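PDB 3DLJ: beta-Ala-His dipeptidase from Homo sapiens, which catalyses hydrolysis of Xaa-His dipeptides, above all carnosine and anserine, as a secreted homodimeric zinc peptidase of the M20 family. Local coordinates for residues D21-Q24 and D25-V28; G175-E178 and A179-A183; I429-A432 and K433-Q436. All blocks are in the same frame, centred on the assembly; numbering follows the deposited sequence.

Contact 1: residues D21-Q24 and D25-V28; sequences DLHQ and DEFV
The carbonyl oxygen of His-23 accepts the backbone N-H of Phe-27, with O and N 2.9 Å apart. That oxygen also faces the Phe-27 ring: it lies over one face, offset toward the rim, with CG the closest ring atom at 3.5 Å. His-23 CB lies over the same face, a little higher and nearer the ring axis, 4.2 Å from the centroid, in a CH-pi contact. With CG of His-23 beside its own backbone N (chi1 -68°), the imidazole swings clear of the phenyl and presents its CD2 edge to Glu-26. There Glu-26 OE1 lies in the imidazole plane, 3.2 Å from CD2, while the carboxylate is turned 76° against the ring. His-23 ND1 bonds to Tyr-19 O and its ring stacks on Tyr-19, which helps fix the imidazole rotation; a protonated histidine would probably be favoured by the nearby carboxylate.

These residues form the break between helix 13-22 and helix 24-35, with His-23 at the N-cap of the second. A water spans the break, donating to Leu-22 O and accepting weakly from Glu-26 N, the pair an unbroken helix would join directly. Gln-24 reaches back across it: CG sits between the backbone N and the carbonyl carbon (chi1 68°), and NE2 donates to Asp-21 O at 2.9 Å, on a lone pair of that oxygen, which lies nearly in the plane of the Gln-24 amide. Gln-24 O meanwhile takes the N-H of Val-28, O to N 2.9 Å, and Val-28 CG2 closes in beside it. Arg-464 NH2 of helix 464-482 makes a hydrogen bond to Gln-24 OE1 and a salt bridge to Asp-25 OD1, and the buried Phe-27 leans on Ile-468 and Thr-471 of that helix.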
loop_
_atom_site.group_PDB
_atom_site.type_symbol
_atom_site.label_atom_id
_atom_site.label_comp_id
_atom_site.label_asym_id
_atom_site.label_seq_id
_atom_site.Cartn_x
_atom_site.Cartn_y
_atom_site.Cartn_z
ATOM N N ASP A 21 -2.408 14.995 -23.158
ATOM C CA ASP A 21 -3.630 14.578 -23.880
ATOM C C ASP A 21 -3.365 13.935 -25.227
ATOM O O ASP A 21 -4.017 12.950 -25.558
ATOM C CB ASP A 21 -4.620 15.732 -24.082
ATOM C CG ASP A 21 -5.369 16.114 -22.809
ATOM O OD1 ASP A 21 -5.632 15.261 -21.904
ATOM O OD2 ASP A 21 -5.701 17.307 -22.730
ATOM N N LEU A 22 -2.437 14.492 -26.010
ATOM C CA LEU A 22 -2.005 13.863 -27.284
ATOM C C LEU A 22 -1.245 12.535 -27.132
ATOM O O LEU A 22 -1.325 11.686 -28.016
ATOM C CB LEU A 22 -1.140 14.817 -28.109
ATOM C CG LEU A 22 -1.814 16.067 -28.717
ATOM C CD1 LEU A 22 -0.789 17.148 -29.130
ATOM C CD2 LEU A 22 -2.734 15.670 -29.901
ATOM N N HIS A 23 -0.476 12.360 -26.052
ATOM C CA HIS A 23 0.338 11.129 -25.912
ATOM C C HIS A 23 -0.267 10.102 -24.986
ATOM O O HIS A 23 0.402 9.145 -24.609
ATOM C CB HIS A 23 1.772 11.462 -25.496
ATOM C CG HIS A 23 2.530 12.165 -26.571
ATOM N ND1 HIS A 23 2.349 13.511 -26.854
ATOM C CD2 HIS A 23 3.415 11.702 -27.483
ATOM C CE1 HIS A 23 3.109 13.842 -27.880
ATOM N NE2 HIS A 23 3.767 12.767 -28.277
ATOM N N GLN A 24 -1.536 10.292 -24.628
ATOM C CA GLN A 24 -2.182 9.427 -23.637
ATOM C C GLN A 24 -2.238 7.938 -24.003
ATOM O O GLN A 24 -2.113 7.081 -23.119
ATOM C CB GLN A 24 -3.571 9.950 -23.238
ATOM C CG GLN A 24 -4.644 9.896 -24.305
ATOM C CD GLN A 24 -5.974 10.453 -23.794
ATOM O OE1 GLN A 24 -6.705 9.786 -23.057
ATOM N NE2 GLN A 24 -6.273 11.683 -24.161
ATOM N N ASP A 25 -2.441 7.632 -25.281
ATOM C CA ASP A 25 -2.538 6.237 -25.731
ATOM C C ASP A 25 -1.182 5.550 -25.647
ATOM O O ASP A 25 -1.111 4.350 -25.353
ATOM C CB ASP A 25 -3.096 6.143 -27.153
ATOM C CG ASP A 25 -4.610 6.418 -27.220
ATOM O OD1 ASP A 25 -5.292 6.457 -26.177
ATOM O OD2 ASP A 25 -5.120 6.590 -28.337
ATOM N N GLU A 26 -0.128 6.328 -25.912
ATOM C CA GLU A 26 1.258 5.922 -25.684
ATOM C C GLU A 26 1.564 5.739 -24.193
ATOM O O GLU A 26 2.310 4.842 -23.835
ATOM C CB GLU A 26 2.238 6.930 -26.271
ATOM C CG GLU A 26 2.534 6.763 -27.760
ATOM C CD GLU A 26 3.288 7.984 -28.337
ATOM O OE1 GLU A 26 4.077 8.612 -27.575
ATOM O OE2 GLU A 26 3.083 8.320 -29.538
ATOM N N PHE A 27 0.991 6.590 -23.336
ATOM C CA PHE A 27 1.242 6.488 -21.907
ATOM C C PHE A 27 0.589 5.183 -21.402
ATOM O O PHE A 27 1.138 4.524 -20.564
ATOM C CB PHE A 27 0.696 7.708 -21.135
ATOM C CG PHE A 27 1.480 9.024 -21.332
ATOM C CD1 PHE A 27 2.745 9.050 -21.911
ATOM C CD2 PHE A 27 0.936 10.234 -20.878
ATOM C CE1 PHE A 27 3.454 10.234 -22.048
ATOM C CE2 PHE A 27 1.625 11.422 -21.006
ATOM C CZ PHE A 27 2.890 11.440 -21.598
ATOM N N VAL A 28 -0.592 4.855 -21.932
ATOM C CA VAL A 28 -1.383 3.670 -21.595
ATOM C C VAL A 28 -0.764 2.391 -22.159
ATOM O O VAL A 28 -0.905 1.325 -21.566
ATOM C CB VAL A 28 -2.857 3.798 -22.130
ATOM C CG1 VAL A 28 -3.592 2.444 -22.100
ATOM C CG2 VAL A 28 -3.636 4.838 -21.342
HETATM O O HOH W 1 -0.605 8.719 -28.207
#

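Contact 2: residues G175-E178 and A179-A183. With ZN (zinc ion), chain C.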
loop_
_atom_site.group_PDB
_atom_site.type_symbol
_atom_site.label_atom_id
_atom_site.label_comp_id
_atom_site.label_asym_id
_atom_site.label_seq_id
_atom_site.Cartn_x
_atom_site.Cartn_y
_atom_site.Cartn_z
ATOM N N GLY A 175 12.090 -2.625 -5.622
ATOM C CA GLY A 175 11.372 -3.779 -6.112
ATOM C C GLY A 175 10.953 -4.787 -5.048
ATOM O O GLY A 175 10.730 -5.954 -5.374
ATOM N N MET A 176 10.842 -4.358 -3.793
ATOM C CA MET A 176 10.468 -5.267 -2.692
ATOM C C MET A 176 9.428 -4.727 -1.707
ATOM O O MET A 176 9.387 -5.167 -0.553
ATOM C CB MET A 176 11.717 -5.719 -1.898
ATOM C CG MET A 176 12.713 -6.561 -2.676
ATOM S SD MET A 176 12.115 -8.219 -3.104
ATOM C CE MET A 176 12.136 -8.994 -1.479
ATOM N N GLU A 177 8.589 -3.784 -2.134
ATOM C CA GLU A 177 7.638 -3.138 -1.218
ATOM C C GLU A 177 6.578 -4.095 -0.688
ATOM O O GLU A 177 6.205 -4.026 0.485
ATOM C CB GLU A 177 6.981 -1.947 -1.897
ATOM C CG GLU A 177 6.206 -1.003 -0.974
ATOM C CD GLU A 177 4.786 -1.469 -0.708
ATOM O OE1 GLU A 177 4.222 -1.036 0.311
ATOM O OE2 GLU A 177 4.242 -2.285 -1.493
ATOM N N GLU A 178 6.088 -4.974 -1.565
ATOM C CA GLU A 178 5.089 -5.989 -1.209
ATOM C C GLU A 178 5.647 -7.131 -0.343
ATOM O O GLU A 178 4.893 -7.978 0.142
ATOM C CB GLU A 178 4.442 -6.568 -2.467
ATOM C CG GLU A 178 3.846 -5.529 -3.402
ATOM C CD GLU A 178 2.604 -4.873 -2.844
ATOM O OE1 GLU A 178 2.032 -4.039 -3.561
ATOM O OE2 GLU A 178 2.166 -5.204 -1.707
ATOM N N ALA A 179 6.963 -7.154 -0.172
ATOM C CA ALA A 179 7.621 -8.125 0.677
ATOM C C ALA A 179 8.487 -7.424 1.742
ATOM O O ALA A 179 9.636 -7.799 1.954
ATOM C CB ALA A 179 8.452 -9.072 -0.186
ATOM N N GLY A 180 7.933 -6.396 2.389
ATOM C CA GLY A 180 8.580 -5.746 3.540
ATOM C C GLY A 180 9.783 -4.834 3.277
ATOM O O GLY A 180 10.542 -4.522 4.203
ATOM N N SER A 181 9.953 -4.390 2.025
ATOM C CA SER A 181 11.074 -3.508 1.639
ATOM C C SER A 181 12.449 -3.988 2.134
ATOM O O SER A 181 13.247 -3.202 2.651
ATOM C CB SER A 181 10.798 -2.062 2.073
ATOM O OG SER A 181 9.574 -1.607 1.511
ATOM N N VAL A 182 12.702 -5.290 1.970
ATOM C CA VAL A 182 13.941 -5.930 2.416
ATOM C C VAL A 182 15.154 -5.105 1.988
ATOM O O VAL A 182 15.322 -4.805 0.799
ATOM C CB VAL A 182 14.047 -7.420 1.916
ATOM C CG1 VAL A 182 15.414 -8.012 2.204
ATOM C CG2 VAL A 182 12.982 -8.287 2.598
ATOM N N ALA A 183 15.959 -4.719 2.983
ATOM C CA ALA A 183 17.218 -4.007 2.792
ATOM C C ALA A 183 17.085 -2.526 2.435
ATOM O O ALA A 183 18.104 -1.848 2.254
ATOM C CB ALA A 183 18.105 -4.737 1.764
HETATM ZN ZN ZN C . 0.665 -3.057 -2.358
#
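Met-176 folds over Ala-179 and Val-182 on one side of a tight turn, while Glu-177 and Glu-178 reach away from it toward the zinc site. The turn follows strand 168-174 of the M20 peptidase catalytic domain and has the hydrogen-bond pattern of a Schellman motif: Ser-181 N donates to Met-176 O at 2.8 Å, enclosing a weak bond from Gly-180 N to Glu-177 O, with Gly-180 at positive phi. Met-176 O is gripped twice, for Ala-179 N also donates to it, at 3.2 Å, and the two donors come from opposite faces of the carbonyl plane, neither on a lone pair.

The methionine chain is bent at both chi2 and chi3, which curls its CE methyl back to 3.9 Å from Ala-179 CB and 4.2 Å from Val-182 CB; Ile-88 also touches this apolar patch. Ser-181 points away from the turn, its OG bonded to Glu-174 OE2.

The two glutamates leave the backbone with different first torsions, CG of Glu-177 anti to N and that of Glu-178 anti to the carbonyl carbon, yet a bend at chi2 in each chain brings both carboxylates to the zinc side. Glu-177 is the proton acceptor by similarity. Asp-112 accepts from the Glu-178 backbone N and, weakly, from that of Glu-177. Glu-177 OE2 stops 3.8 Å from the zinc ion that Glu-178 shares with Asp-143 and His-456. Glu-178 OE1 binds that zinc at 2.1 Å; its OE2, held by Gln-114 NE2, lies farther off at 2.7 Å.

Contact 3: residues I429-A432 and K433-Q436; sequences IPIA and KMFQ
Three successive i to i+4 hydrogen bonds, from the backbone N of Met-434, Phe-435 and Gln-436 to the carbonyl oxygens of Pro-430, Ile-431 and Ala-432, wind 430-436 into the first turns of helix 430-438. Met-434 N to Pro-430 O and Phe-435 N to Ile-431 O are both nearly straight, each 3.0 Å long. At the start, Ile-429 is the N-cap residue, its carbonyl O taking the N-H of Ala-432, O to N 2.8 Å.

Ile-431 carries the side-chain contact by using its two branches separately. CG1 is anti to the carbonyl carbon (chi1 -74°), and the turn at chi2 (-70°) then lays CD1 alongside Met-434, 3.8 Å from the terminal CE and slightly farther from SD. The other branch, CG2, touches the Phe-435 ring at CE2 (3.4 Å) and CD2 (3.6 Å), a close fit. All three side chains point the same way, and Phe-435 CD2 also lies 3.4 Å from Ile-431 O, the ring being oblique to that oxygen. Trimming Ile-431 to an alanine would remove both branches and would probably leave Met-434 CE and the Phe-435 CE2 corner without their neighbour, freeing the thioether end to turn.

Around this apolar side, Ile-431 meets Ile-204 of strand 201-204 and Leu-184 of helix 184-191, and Phe-435 meets Ile-202. Elsewhere on the helix, Lys-433 departs with CG anti to N and a bend at chi2, and NZ donates to Pro-395 O in strand 384-397, part of the second sheet. The helix thus turns an apolar side toward the catalytic sheet, while Lys-433 reaches strand 384-397 with its amine; Ile-431, whose side chain comes about 5 Å from that of Glu-177, the probable proton acceptor, brings an apolar surface to the edge of the active site.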
loop_
_atom_site.group_PDB
_atom_site.type_symbol
_atom_site.label_atom_id
_atom_site.label_comp_id
_atom_site.label_asym_id
_atom_site.label_seq_id
_atom_site.Cartn_x
_atom_site.Cartn_y
_atom_site.Cartn_z
ATOM N N ILE A 429 1.407 2.873 5.426
ATOM C CA ILE A 429 2.429 3.139 4.422
ATOM C C ILE A 429 3.766 3.200 5.140
ATOM O O ILE A 429 4.230 4.274 5.524
ATOM C CB ILE A 429 2.072 4.359 3.578
ATOM C CG1 ILE A 429 0.794 4.031 2.805
ATOM C CG2 ILE A 429 3.205 4.690 2.585
ATOM C CD1 ILE A 429 -0.120 5.195 2.526
ATOM N N PRO A 430 4.362 2.014 5.385
ATOM C CA PRO A 430 5.525 1.866 6.238
ATOM C C PRO A 430 6.633 2.775 5.775
ATOM O O PRO A 430 7.392 3.286 6.598
ATOM C CB PRO A 430 5.950 0.415 5.997
ATOM C CG PRO A 430 4.747 -0.275 5.540
ATOM C CD PRO A 430 3.923 0.723 4.816
ATOM N N ILE A 431 6.723 2.956 4.452
ATOM C CA ILE A 431 7.765 3.777 3.821
ATOM C C ILE A 431 7.676 5.228 4.266
ATOM O O ILE A 431 8.695 5.887 4.442
ATOM C CB ILE A 431 7.718 3.628 2.272
ATOM C CG1 ILE A 431 8.279 2.254 1.847
ATOM C CG2 ILE A 431 8.416 4.780 1.568
ATOM C CD1 ILE A 431 9.781 2.090 2.034
ATOM N N ALA A 432 6.455 5.703 4.482
ATOM C CA ALA A 432 6.220 7.063 4.968
ATOM C C ALA A 432 6.883 7.274 6.329
ATOM O O ALA A 432 7.607 8.254 6.534
ATOM C CB ALA A 432 4.729 7.348 5.029
ATOM N N LYS A 433 6.649 6.325 7.240
ATOM C CA LYS A 433 7.250 6.284 8.570
ATOM C C LYS A 433 8.784 6.213 8.491
ATOM O O LYS A 433 9.480 6.995 9.135
ATOM C CB LYS A 433 6.669 5.082 9.336
ATOM C CG LYS A 433 6.849 5.090 10.854
ATOM C CD LYS A 433 6.183 6.298 11.482
ATOM C CE LYS A 433 5.769 6.020 12.891
ATOM N NZ LYS A 433 5.377 7.308 13.545
ATOM N N MET A 434 9.301 5.295 7.671
ATOM C CA MET A 434 10.749 5.149 7.452
ATOM C C MET A 434 11.474 6.427 6.995
ATOM O O MET A 434 12.522 6.774 7.551
ATOM C CB MET A 434 11.019 4.019 6.466
ATOM C CG MET A 434 12.488 3.796 6.162
ATOM S SD MET A 434 12.662 2.751 4.713
ATOM C CE MET A 434 11.692 1.306 5.216
ATOM N N PHE A 435 10.941 7.124 5.992
ATOM C CA PHE A 435 11.524 8.422 5.595
ATOM C C PHE A 435 11.468 9.456 6.726
ATOM O O PHE A 435 12.353 10.302 6.829
ATOM C CB PHE A 435 10.891 8.995 4.312
ATOM C CG PHE A 435 11.362 8.330 3.043
ATOM C CD1 PHE A 435 12.703 8.364 2.678
ATOM C CD2 PHE A 435 10.459 7.680 2.207
ATOM C CE1 PHE A 435 13.142 7.754 1.506
ATOM C CE2 PHE A 435 10.885 7.067 1.025
ATOM C CZ PHE A 435 12.228 7.101 0.676
ATOM N N GLN A 436 10.435 9.375 7.569
ATOM C CA GLN A 436 10.304 10.276 8.728
ATOM C C GLN A 436 11.324 9.981 9.844
ATOM O O GLN A 436 11.852 10.905 10.460
ATOM C CB GLN A 436 8.877 10.256 9.289
ATOM C CG GLN A 436 8.487 11.521 10.044
ATOM C CD GLN A 436 7.092 11.432 10.649
ATOM O OE1 GLN A 436 6.848 10.650 11.580
ATOM N NE2 GLN A 436 6.161 12.232 10.114
#

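Each contact is local to one continuous stretch: a helix junction, a turn after a strand, the start of a helix. They follow in series, none crossing or enclosing another. Contact 1, near the N terminus, bends helix 13-22 into helix 24-35 at the surface and binds that junction to helix 464-482 near the C terminus. Contact 2 joins strand 168-174 to helix 184-191 and delivers a zinc ligand. Contact 3 begins helix 430-438, between strand 421-425 of the second sheet and strand 444-445 of the catalytic sheet. Contacts 2 and 3 touch where Ser-181 OG packs on Ile-431 CD1, 3.7 Å apart; contact 1 stays remote, its nearest atoms about 19 Å from contact 2.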